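Local coordinates for protein twin-arginine translocation pathway signal (Rhodoferax ferrireducens, PDB 5IM2) that probably serves as the solute-binding component of a TRAP transporter, capturing small carboxylates for uptake, and holds benzoate in its pocket, at residues K74-I83 and D278-N286; T48-P59 and R82-L93. All blocks are in the same frame, centred on the assembly; numbering follows the deposited sequence.

In the fold
The two contacts show how one beta-alpha-beta unit can face both a neighbouring helix and a ligand. In contact 2 its strands 49-55 and 83-88 pair in parallel; in contact 1 the end of the connecting helix 62-78, with the turn into the second strand, packs on helix 277-285. Their centres lie about 16 Å apart, and they share Arg82 and Ile83. Val75 CG1 of contact 1 meets Phe85 CZ of contact 2 at 3.9 Å, and Leu279 also packs on Val49. The far end of contact 2 reaches the pocket, where Phe56 CZ lies 3.8 Å from benzoate C2, while Arg192 and Tyr118 hydrogen-bond the ligand. Contact 1 contributes no pocket residue.

Contact 1 (K74-I83 and D278-N286)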
loop_
_atom_site.group_PDB
_atom_site.type_symbol
_atom_site.label_atom_id
_atom_site.label_comp_id
_atom_site.label_asym_id
_atom_site.label_seq_id
_atom_site.Cartn_x
_atom_site.Cartn_y
_atom_site.Cartn_z
ATOM N N LYS A 74 -16.985 6.686 -11.749
ATOM C CA LYS A 74 -16.582 7.906 -12.447
ATOM C C LYS A 74 -16.238 7.605 -13.896
ATOM O O LYS A 74 -16.660 8.322 -14.814
ATOM C CB LYS A 74 -15.404 8.543 -11.682
ATOM C CG LYS A 74 -14.671 9.695 -12.367
ATOM C CD LYS A 74 -14.487 10.909 -11.436
ATOM C CE LYS A 74 -13.055 11.070 -10.915
ATOM N NZ LYS A 74 -12.630 12.511 -10.872
ATOM N N VAL A 75 -15.500 6.515 -14.133
ATOM C CA VAL A 75 -15.194 6.102 -15.505
ATOM C C VAL A 75 -16.469 5.745 -16.263
ATOM O O VAL A 75 -16.643 6.121 -17.432
ATOM C CB VAL A 75 -14.194 4.936 -15.487
ATOM C CG1 VAL A 75 -14.042 4.330 -16.902
ATOM C CG2 VAL A 75 -12.865 5.415 -14.906
ATOM N N SER A 76 -17.371 4.986 -15.638
ATOM C CA SER A 76 -18.607 4.648 -16.329
ATOM C C SER A 76 -19.415 5.898 -16.647
ATOM O O SER A 76 -19.879 6.082 -17.781
ATOM C CB SER A 76 -19.417 3.672 -15.486
ATOM O OG SER A 76 -18.843 2.394 -15.597
ATOM N N LYS A 77 -19.595 6.772 -15.659
ATOM C CA LYS A 77 -20.417 7.972 -15.863
ATOM C C LYS A 77 -19.819 8.876 -16.932
ATOM O O LYS A 77 -20.533 9.371 -17.814
ATOM C CB LYS A 77 -20.562 8.722 -14.538
ATOM C CG LYS A 77 -20.921 10.201 -14.674
ATOM C CD LYS A 77 -20.921 10.896 -13.323
ATOM C CE LYS A 77 -22.334 11.248 -12.877
ATOM N NZ LYS A 77 -22.942 12.286 -13.750
ATOM N N GLU A 78 -18.502 9.095 -16.879
ATOM C CA GLU A 78 -17.846 9.960 -17.849
ATOM C C GLU A 78 -17.910 9.382 -19.262
ATOM O O GLU A 78 -17.848 10.141 -20.244
ATOM C CB GLU A 78 -16.398 10.197 -17.401
ATOM C CG GLU A 78 -15.665 11.292 -18.163
ATOM C CD GLU A 78 -14.183 11.417 -17.769
ATOM O OE1 GLU A 78 -13.835 11.084 -16.605
ATOM O OE2 GLU A 78 -13.377 11.855 -18.631
ATOM N N SER A 79 -18.068 8.067 -19.390
ATOM C CA SER A 79 -18.209 7.428 -20.692
ATOM C C SER A 79 -19.663 7.312 -21.135
ATOM O O SER A 79 -19.939 6.671 -22.149
ATOM C CB SER A 79 -17.554 6.036 -20.669
ATOM O OG SER A 79 -18.314 5.106 -19.906
ATOM N N GLY A 80 -20.591 7.928 -20.410
ATOM C CA GLY A 80 -21.997 7.776 -20.739
ATOM C C GLY A 80 -22.455 6.338 -20.719
ATOM O O GLY A 80 -23.357 5.957 -21.485
ATOM N N GLY A 81 -21.843 5.523 -19.866
ATOM C CA GLY A 81 -22.197 4.130 -19.727
ATOM C C GLY A 81 -21.583 3.213 -20.757
ATOM O O GLY A 81 -21.890 2.010 -20.755
ATOM N N ARG A 82 -20.731 3.728 -21.644
ATOM C CA ARG A 82 -20.162 2.855 -22.662
ATOM C C ARG A 82 -19.102 1.940 -22.085
ATOM O O ARG A 82 -18.834 0.880 -22.661
ATOM C CB ARG A 82 -19.578 3.664 -23.807
ATOM C CG ARG A 82 -20.609 4.529 -24.477
ATOM C CD ARG A 82 -20.384 4.659 -25.953
ATOM N NE ARG A 82 -19.072 5.179 -26.317
ATOM C CZ ARG A 82 -18.658 6.420 -26.082
ATOM N NH1 ARG A 82 -19.428 7.287 -25.444
ATOM N NH2 ARG A 82 -17.453 6.790 -26.479
ATOM N N ILE A 83 -18.486 2.329 -20.972
ATOM C CA ILE A 83 -17.559 1.461 -20.254
ATOM C C ILE A 83 -18.273 0.925 -19.021
ATOM O O ILE A 83 -18.672 1.692 -18.135
ATOM C CB ILE A 83 -16.269 2.186 -19.855
ATOM C CG1 ILE A 83 -15.586 2.843 -21.061
ATOM C CG2 ILE A 83 -15.321 1.182 -19.177
ATOM C CD1 ILE A 83 -14.361 3.694 -20.674
ATOM N N ASP A 278 -11.833 6.942 -28.159
ATOM C CA ASP A 278 -12.595 7.833 -27.286
ATOM C C ASP A 278 -12.695 7.273 -25.867
ATOM O O ASP A 278 -12.609 8.021 -24.883
ATOM C CB ASP A 278 -13.983 8.096 -27.885
ATOM C CG ASP A 278 -14.752 6.821 -28.161
ATOM O OD1 ASP A 278 -14.341 5.760 -27.647
ATOM O OD2 ASP A 278 -15.769 6.878 -28.888
ATOM N N LEU A 279 -12.849 5.951 -25.733
ATOM C CA LEU A 279 -12.921 5.338 -24.412
ATOM C C LEU A 279 -11.548 5.205 -23.768
ATOM O O LEU A 279 -11.424 5.369 -22.553
ATOM C CB LEU A 279 -13.606 3.968 -24.515
ATOM C CG LEU A 279 -15.043 4.005 -25.050
ATOM C CD1 LEU A 279 -15.633 2.600 -24.992
ATOM C CD2 LEU A 279 -15.892 4.976 -24.247
ATOM N N ARG A 280 -10.510 4.957 -24.566
ATOM C CA ARG A 280 -9.156 5.019 -24.043
ATOM C C ARG A 280 -8.883 6.388 -23.431
ATOM O O ARG A 280 -8.272 6.487 -22.365
ATOM C CB ARG A 280 -8.152 4.684 -25.149
ATOM C CG ARG A 280 -6.677 4.714 -24.693
ATOM C CD ARG A 280 -5.750 3.861 -25.563
ATOM N NE ARG A 280 -5.916 4.162 -26.985
ATOM C CZ ARG A 280 -6.518 3.373 -27.871
ATOM N NH1 ARG A 280 -7.012 2.190 -27.515
ATOM N NH2 ARG A 280 -6.622 3.773 -29.137
ATOM N N LYS A 281 -9.365 7.460 -24.066
ATOM C CA LYS A 281 -9.135 8.790 -23.505
ATOM C C LYS A 281 -9.785 8.931 -22.134
ATOM O O LYS A 281 -9.216 9.556 -21.232
ATOM C CB LYS A 281 -9.667 9.863 -24.454
ATOM C CG LYS A 281 -9.475 11.281 -23.939
ATOM C CD LYS A 281 -9.903 12.323 -24.954
ATOM C CE LYS A 281 -9.219 13.660 -24.700
ATOM N NZ LYS A 281 -9.162 14.481 -25.943
ATOM N N ILE A 282 -10.969 8.340 -21.953
ATOM C CA ILE A 282 -11.633 8.369 -20.650
ATOM C C ILE A 282 -10.788 7.639 -19.621
ATOM O O ILE A 282 -10.590 8.112 -18.494
ATOM C CB ILE A 282 -13.047 7.757 -20.737
ATOM C CG1 ILE A 282 -13.920 8.514 -21.745
ATOM C CG2 ILE A 282 -13.714 7.733 -19.353
ATOM C CD1 ILE A 282 -14.245 9.907 -21.331
ATOM N N ILE A 283 -10.291 6.459 -19.981
ATOM C CA ILE A 283 -9.380 5.747 -19.089
ATOM C C ILE A 283 -8.169 6.623 -18.759
ATOM O O ILE A 283 -7.777 6.750 -17.589
ATOM C CB ILE A 283 -8.963 4.399 -19.712
ATOM C CG1 ILE A 283 -10.141 3.425 -19.756
ATOM C CG2 ILE A 283 -7.841 3.736 -18.925
ATOM C CD1 ILE A 283 -10.682 2.990 -18.409
ATOM N N ASP A 284 -7.564 7.251 -19.784
ATOM C CA ASP A 284 -6.381 8.092 -19.557
ATOM C C ASP A 284 -6.695 9.271 -18.635
ATOM O O ASP A 284 -5.874 9.645 -17.784
ATOM C CB ASP A 284 -5.829 8.615 -20.880
ATOM C CG ASP A 284 -5.149 7.561 -21.701
ATOM O OD1 ASP A 284 -4.835 6.475 -21.164
ATOM O OD2 ASP A 284 -4.902 7.845 -22.891
ATOM N N ASN A 285 -7.876 9.869 -18.792
ATOM C CA ASN A 285 -8.295 10.980 -17.945
ATOM C C ASN A 285 -8.397 10.569 -16.479
ATOM O O ASN A 285 -8.336 11.422 -15.580
ATOM C CB ASN A 285 -9.666 11.502 -18.399
ATOM C CG ASN A 285 -9.642 12.233 -19.733
ATOM O OD1 ASN A 285 -8.596 12.627 -20.254
ATOM N ND2 ASN A 285 -10.832 12.453 -20.274
ATOM N N ASN A 286 -8.570 9.280 -16.228
ATOM C CA ASN A 286 -8.700 8.723 -14.895
ATOM C C ASN A 286 -7.489 7.872 -14.546
ATOM O O ASN A 286 -7.589 6.913 -13.786
ATOM C CB ASN A 286 -9.997 7.933 -14.809
ATOM C CG ASN A 286 -11.192 8.847 -14.797
ATOM O OD1 ASN A 286 -11.512 9.442 -13.765
ATOM N ND2 ASN A 286 -11.821 9.030 -15.964
#
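Glu78 shares its carboxylate between two asparagines at the end of helix 277-285, one for each oxygen. Asn286 ND2 donates to Glu78 OE1 at 2.9 Å, coming from above the carboxylate plane. Asn285 ND2 instead meets Glu78 OE2 at 3.1 Å, nearly in line with the C-O bond, its amide almost coplanar with the acid. With CG opposite the backbone N (chi1 -169°) and the chain extended beyond it, Glu78 reaches across to the facing helix. Asn286 ND2 also donates to Ile282 O at 3.0 Å, which fixes the rotation of the amide from both sides of the contact. With an alanine in place of Asn286, Glu78 OE1 and Ile282 O would probably lose this donor, and the carboxylate would be freer to swing about its bond to Asn285.

At the other end, Arg82 NH2 forms a salt bridge with Asp278 OD2 at 2.9 Å, the two flat groups steeply inclined, while Leu279 CD2 covers one guanidinium face. Between these polar ends lies an aliphatic seam: Ile83 CG1 touches Leu279 CD2 at 3.8 Å, Val75 CG1 meets Ile283 CD1 at 3.9 Å, and Ile282 CD1 lies along Glu78 CG. The helix segments run roughly antiparallel, at 141°. A Schellman motif with Gly80 at C-prime ends the first helix, and the turn after it delivers Arg82 and Ile83.

Glu78 lies in the last turn of its own helix and beside that of helix 277-285, where the helix dipoles would probably disfavour its negative charge; the two amide donors are likely to offset part of that cost.

Contact 2 (T48-P59 and R82-L93); sequences TVTLKFHTFMAP and RIQFEAYPAMQL. With BEZ (benzoic acid), chain B.
The His54 imidazole is sandwiched between side chains of the loop that follows strand 83-88. Leu93 CB sits over one face, a CH-pi contact 3.7 Å from the ring centroid, and Met91 SD lies over the opposite face. With CG turned away from the backbone N (chi1 -160°), the ring lies across Tyr88, placing His54 CD2 3.3 Å from Tyr88 O at the ring edge; Gln103 accepts the hydrogen bond from ND1. Leu93 does double duty, since its CD2 lies over the centre of the Tyr88 ring.

The strands carrying His54 and Tyr88 pair in parallel, forming a beta-alpha-beta crossover in which they are joined through helix 62-78. Leu51 bonds both ways, its N donating to Gln84 O at 2.8 Å and its O accepting from Glu86 N at 2.9 Å. On the face packed by that helix, Leu51 and Phe85 run alongside each other in the same direction, Leu51 CB 3.8 Å from Phe85 CD2. On the other face the methyl CG2 of Thr50 rests on Glu86 CG at 3.6 Å.

Past the strand, Phe56 has its ring carbon CG flanked by both the backbone N and the carbonyl carbon (chi1 65°). Its CB rests against Met91 SD, while the far end of the ring turns an edge to benzoate. Met57 brings SD to 3.8 Å from benzoate C3.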
loop_
_atom_site.group_PDB
_atom_site.type_symbol
_atom_site.label_atom_id
_atom_site.label_comp_id
_atom_site.label_asym_id
_atom_site.label_seq_id
_atom_site.Cartn_x
_atom_site.Cartn_y
_atom_site.Cartn_z
ATOM N N THR A 48 -19.675 -0.336 -26.726
ATOM C CA THR A 48 -19.706 -0.733 -25.317
ATOM C C THR A 48 -18.628 -1.769 -24.997
ATOM O O THR A 48 -18.273 -2.617 -25.810
ATOM C CB THR A 48 -21.087 -1.297 -24.924
ATOM O OG1 THR A 48 -22.084 -0.301 -25.169
ATOM C CG2 THR A 48 -21.149 -1.678 -23.458
ATOM N N VAL A 49 -18.087 -1.694 -23.793
ATOM C CA VAL A 49 -17.034 -2.610 -23.398
ATOM C C VAL A 49 -17.217 -2.901 -21.918
ATOM O O VAL A 49 -17.513 -2.006 -21.123
ATOM C CB VAL A 49 -15.637 -2.035 -23.732
ATOM C CG1 VAL A 49 -15.349 -0.764 -22.942
ATOM C CG2 VAL A 49 -14.575 -3.050 -23.446
ATOM N N THR A 50 -17.080 -4.167 -21.554
ATOM C CA THR A 50 -17.179 -4.578 -20.163
ATOM C C THR A 50 -15.801 -5.038 -19.715
ATOM O O THR A 50 -15.232 -5.964 -20.298
ATOM C CB THR A 50 -18.232 -5.673 -19.999
ATOM O OG1 THR A 50 -19.440 -5.249 -20.635
ATOM C CG2 THR A 50 -18.527 -5.952 -18.526
ATOM N N LEU A 51 -15.269 -4.382 -18.697
ATOM C CA LEU A 51 -13.949 -4.684 -18.168
ATOM C C LEU A 51 -14.088 -5.434 -16.853
ATOM O O LEU A 51 -14.891 -5.054 -15.995
ATOM C CB LEU A 51 -13.150 -3.395 -17.949
ATOM C CG LEU A 51 -12.948 -2.523 -19.183
ATOM C CD1 LEU A 51 -12.304 -1.213 -18.785
ATOM C CD2 LEU A 51 -12.129 -3.216 -20.255
ATOM N N LYS A 52 -13.280 -6.482 -16.684
ATOM C CA LYS A 52 -13.241 -7.235 -15.439
ATOM C C LYS A 52 -12.214 -6.633 -14.490
ATOM O O LYS A 52 -11.037 -6.490 -14.847
ATOM C CB LYS A 52 -12.907 -8.696 -15.705
ATOM C CG LYS A 52 -13.958 -9.393 -16.520
ATOM C CD LYS A 52 -13.600 -10.879 -16.676
ATOM C CE LYS A 52 -14.464 -11.563 -17.715
ATOM N NZ LYS A 52 -13.608 -12.194 -18.755
ATOM N N PHE A 53 -12.664 -6.312 -13.280
ATOM C CA PHE A 53 -11.845 -5.725 -12.212
ATOM C C PHE A 53 -11.748 -6.731 -11.061
ATOM O O PHE A 53 -12.768 -7.273 -10.633
ATOM C CB PHE A 53 -12.493 -4.420 -11.748
ATOM C CG PHE A 53 -11.728 -3.664 -10.690
ATOM C CD1 PHE A 53 -11.759 -4.053 -9.359
ATOM C CD2 PHE A 53 -11.060 -2.498 -11.017
ATOM C CE1 PHE A 53 -11.095 -3.338 -8.390
ATOM C CE2 PHE A 53 -10.381 -1.778 -10.044
ATOM C CZ PHE A 53 -10.392 -2.219 -8.722
ATOM N N HIS A 54 -10.526 -7.018 -10.580
ATOM C CA HIS A 54 -10.314 -8.002 -9.522
ATOM C C HIS A 54 -9.394 -7.442 -8.449
ATOM O O HIS A 54 -8.370 -6.833 -8.771
ATOM C CB HIS A 54 -9.676 -9.307 -10.094
ATOM C CG HIS A 54 -9.845 -10.531 -9.247
ATOM N ND1 HIS A 54 -9.022 -11.625 -9.394
ATOM C CD2 HIS A 54 -10.763 -10.879 -8.313
ATOM C CE1 HIS A 54 -9.389 -12.574 -8.552
ATOM N NE2 HIS A 54 -10.441 -12.144 -7.879
ATOM N N THR A 55 -9.713 -7.712 -7.182
ATOM C CA THR A 55 -8.820 -7.337 -6.089
ATOM C C THR A 55 -9.111 -8.201 -4.873
ATOM O O THR A 55 -10.015 -9.045 -4.878
ATOM C CB THR A 55 -8.975 -5.839 -5.763
ATOM O OG1 THR A 55 -8.009 -5.427 -4.788
ATOM C CG2 THR A 55 -10.364 -5.524 -5.231
ATOM N N PHE A 56 -8.338 -7.973 -3.813
ATOM C CA PHE A 56 -8.365 -8.812 -2.620
ATOM C C PHE A 56 -9.128 -8.168 -1.461
ATOM O O PHE A 56 -9.349 -8.822 -0.424
ATOM C CB PHE A 56 -6.912 -9.147 -2.197
ATOM C CG PHE A 56 -6.116 -7.931 -1.771
ATOM C CD1 PHE A 56 -6.111 -7.512 -0.452
ATOM C CD2 PHE A 56 -5.367 -7.205 -2.681
ATOM C CE1 PHE A 56 -5.405 -6.390 -0.064
ATOM C CE2 PHE A 56 -4.660 -6.073 -2.287
ATOM C CZ PHE A 56 -4.670 -5.683 -0.971
ATOM N N MET A 57 -9.585 -6.919 -1.634
ATOM C CA MET A 57 -10.300 -6.207 -0.589
ATOM C C MET A 57 -11.685 -6.801 -0.384
ATOM O O MET A 57 -12.335 -7.259 -1.326
ATOM C CB MET A 57 -10.442 -4.726 -0.951
ATOM C CG MET A 57 -9.119 -3.981 -1.095
ATOM S SD MET A 57 -8.033 -4.123 0.345
ATOM C CE MET A 57 -8.999 -3.280 1.608
ATOM N N ALA A 58 -12.126 -6.781 0.867
ATOM C CA ALA A 58 -13.503 -7.107 1.190
ATOM C C ALA A 58 -14.427 -6.018 0.665
ATOM O O ALA A 58 -14.068 -4.840 0.680
ATOM C CB ALA A 58 -13.677 -7.219 2.693
ATOM N N PRO A 59 -15.644 -6.366 0.239
ATOM C CA PRO A 59 -16.549 -5.309 -0.246
ATOM C C PRO A 59 -16.923 -4.267 0.807
ATOM O O PRO A 59 -17.173 -3.109 0.452
ATOM C CB PRO A 59 -17.780 -6.086 -0.735
ATOM C CG PRO A 59 -17.713 -7.390 -0.079
ATOM C CD PRO A 59 -16.247 -7.698 0.137
ATOM N N ARG A 82 -20.731 3.728 -21.644
ATOM C CA ARG A 82 -20.162 2.855 -22.662
ATOM C C ARG A 82 -19.102 1.940 -22.085
ATOM O O ARG A 82 -18.834 0.880 -22.661
ATOM C CB ARG A 82 -19.578 3.664 -23.807
ATOM C CG ARG A 82 -20.609 4.529 -24.477
ATOM C CD ARG A 82 -20.384 4.659 -25.953
ATOM N NE ARG A 82 -19.072 5.179 -26.317
ATOM C CZ ARG A 82 -18.658 6.420 -26.082
ATOM N NH1 ARG A 82 -19.428 7.287 -25.444
ATOM N NH2 ARG A 82 -17.453 6.790 -26.479
ATOM N N ILE A 83 -18.486 2.329 -20.972
ATOM C CA ILE A 83 -17.559 1.461 -20.254
ATOM C C ILE A 83 -18.273 0.925 -19.021
ATOM O O ILE A 83 -18.672 1.692 -18.135
ATOM C CB ILE A 83 -16.269 2.186 -19.855
ATOM C CG1 ILE A 83 -15.586 2.843 -21.061
ATOM C CG2 ILE A 83 -15.321 1.182 -19.177
ATOM C CD1 ILE A 83 -14.361 3.694 -20.674
ATOM N N GLN A 84 -18.428 -0.393 -18.959
ATOM C CA GLN A 84 -19.057 -1.058 -17.834
ATOM C C GLN A 84 -18.051 -2.016 -17.208
ATOM O O GLN A 84 -17.117 -2.469 -17.865
ATOM C CB GLN A 84 -20.305 -1.832 -18.254
ATOM C CG GLN A 84 -21.435 -0.942 -18.788
ATOM C CD GLN A 84 -21.913 0.064 -17.758
ATOM O OE1 GLN A 84 -21.947 -0.222 -16.561
ATOM N NE2 GLN A 84 -22.273 1.256 -18.220
ATOM N N PHE A 85 -18.249 -2.326 -15.935
ATOM C CA PHE A 85 -17.338 -3.209 -15.222
ATOM C C PHE A 85 -18.070 -4.407 -14.647
ATOM O O PHE A 85 -19.182 -4.276 -14.119
ATOM C CB PHE A 85 -16.665 -2.485 -14.106
ATOM C CG PHE A 85 -15.769 -1.370 -14.564
ATOM C CD1 PHE A 85 -16.275 -0.086 -14.758
ATOM C CD2 PHE A 85 -14.423 -1.603 -14.789
ATOM C CE1 PHE A 85 -15.467 0.933 -15.163
ATOM C CE2 PHE A 85 -13.593 -0.576 -15.211
ATOM C CZ PHE A 85 -14.117 0.695 -15.395
ATOM N N GLU A 86 -17.432 -5.574 -14.751
ATOM C CA GLU A 86 -17.759 -6.730 -13.921
ATOM C C GLU A 86 -16.668 -6.775 -12.870
ATOM O O GLU A 86 -15.510 -7.081 -13.181
ATOM C CB GLU A 86 -17.821 -8.030 -14.718
ATOM C CG GLU A 86 -19.007 -8.088 -15.638
ATOM C CD GLU A 86 -19.025 -9.344 -16.454
ATOM O OE1 GLU A 86 -17.933 -9.772 -16.894
ATOM O OE2 GLU A 86 -20.126 -9.902 -16.645
ATOM N N ALA A 87 -17.020 -6.376 -11.655
ATOM C CA ALA A 87 -16.054 -6.146 -10.598
ATOM C C ALA A 87 -16.109 -7.288 -9.592
ATOM O O ALA A 87 -17.187 -7.725 -9.204
ATOM C CB ALA A 87 -16.326 -4.823 -9.897
ATOM N N TYR A 88 -14.944 -7.697 -9.109
ATOM C CA TYR A 88 -14.837 -8.853 -8.217
ATOM C C TYR A 88 -13.940 -8.527 -7.028
ATOM O O TYR A 88 -12.708 -8.402 -7.200
ATOM C CB TYR A 88 -14.311 -10.046 -8.987
ATOM C CG TYR A 88 -15.240 -10.432 -10.107
ATOM C CD1 TYR A 88 -16.410 -11.122 -9.848
ATOM C CD2 TYR A 88 -14.965 -10.079 -11.412
ATOM C CE1 TYR A 88 -17.271 -11.481 -10.868
ATOM C CE2 TYR A 88 -15.819 -10.443 -12.442
ATOM C CZ TYR A 88 -16.979 -11.131 -12.156
ATOM O OH TYR A 88 -17.871 -11.503 -13.153
ATOM N N PRO A 89 -14.497 -8.314 -5.842
ATOM C CA PRO A 89 -13.679 -8.137 -4.644
ATOM C C PRO A 89 -13.284 -9.492 -4.046
ATOM O O PRO A 89 -13.668 -10.537 -4.540
ATOM C CB PRO A 89 -14.606 -7.370 -3.716
ATOM C CG PRO A 89 -15.983 -7.934 -4.059
ATOM C CD PRO A 89 -15.945 -8.280 -5.533
ATOM N N ALA A 90 -12.501 -9.441 -2.955
ATOM C CA ALA A 90 -12.329 -10.591 -2.054
ATOM C C ALA A 90 -11.799 -11.827 -2.792
ATOM O O ALA A 90 -12.177 -12.983 -2.505
ATOM C CB ALA A 90 -13.642 -10.886 -1.347
ATOM N N MET A 91 -10.936 -11.580 -3.774
ATOM C CA MET A 91 -10.376 -12.624 -4.647
ATOM C C MET A 91 -11.438 -13.593 -5.165
ATOM O O MET A 91 -11.189 -14.785 -5.317
ATOM C CB MET A 91 -9.271 -13.398 -3.923
ATOM C CG MET A 91 -8.070 -12.551 -3.551
ATOM S SD MET A 91 -7.287 -11.685 -4.929
ATOM C CE MET A 91 -6.878 -12.981 -6.055
ATOM N N GLN A 92 -12.623 -13.078 -5.515
ATOM C CA GLN A 92 -13.734 -13.970 -5.849
ATOM C C GLN A 92 -13.503 -14.767 -7.116
ATOM O O GLN A 92 -14.170 -15.785 -7.319
ATOM C CB GLN A 92 -15.025 -13.178 -6.026
ATOM C CG GLN A 92 -15.670 -12.867 -4.720
ATOM C CD GLN A 92 -16.739 -11.856 -4.865
ATOM O OE1 GLN A 92 -17.047 -11.391 -5.981
ATOM N NE2 GLN A 92 -17.329 -11.490 -3.753
ATOM N N LEU A 93 -12.608 -14.322 -7.989
ATOM C CA LEU A 93 -12.298 -15.060 -9.202
ATOM C C LEU A 93 -11.160 -16.052 -9.022
ATOM O O LEU A 93 -10.680 -16.607 -10.014
ATOM C CB LEU A 93 -11.956 -14.104 -10.327
ATOM C CG LEU A 93 -13.045 -13.142 -10.766
ATOM C CD1 LEU A 93 -12.545 -12.397 -11.988
ATOM C CD2 LEU A 93 -14.347 -13.892 -11.060
HETATM C C BEZ B . -1.728 -4.489 3.763
HETATM O O1 BEZ B . -0.993 -4.146 4.734
HETATM O O2 BEZ B . -1.543 -5.601 3.216
HETATM C C1 BEZ B . -2.830 -3.585 3.300
HETATM C C2 BEZ B . -3.626 -3.961 2.222
HETATM C C3 BEZ B . -4.667 -3.118 1.829
HETATM C C4 BEZ B . -4.875 -1.922 2.494
HETATM C C5 BEZ B . -4.067 -1.542 3.548
HETATM C C6 BEZ B . -3.029 -2.387 3.957
#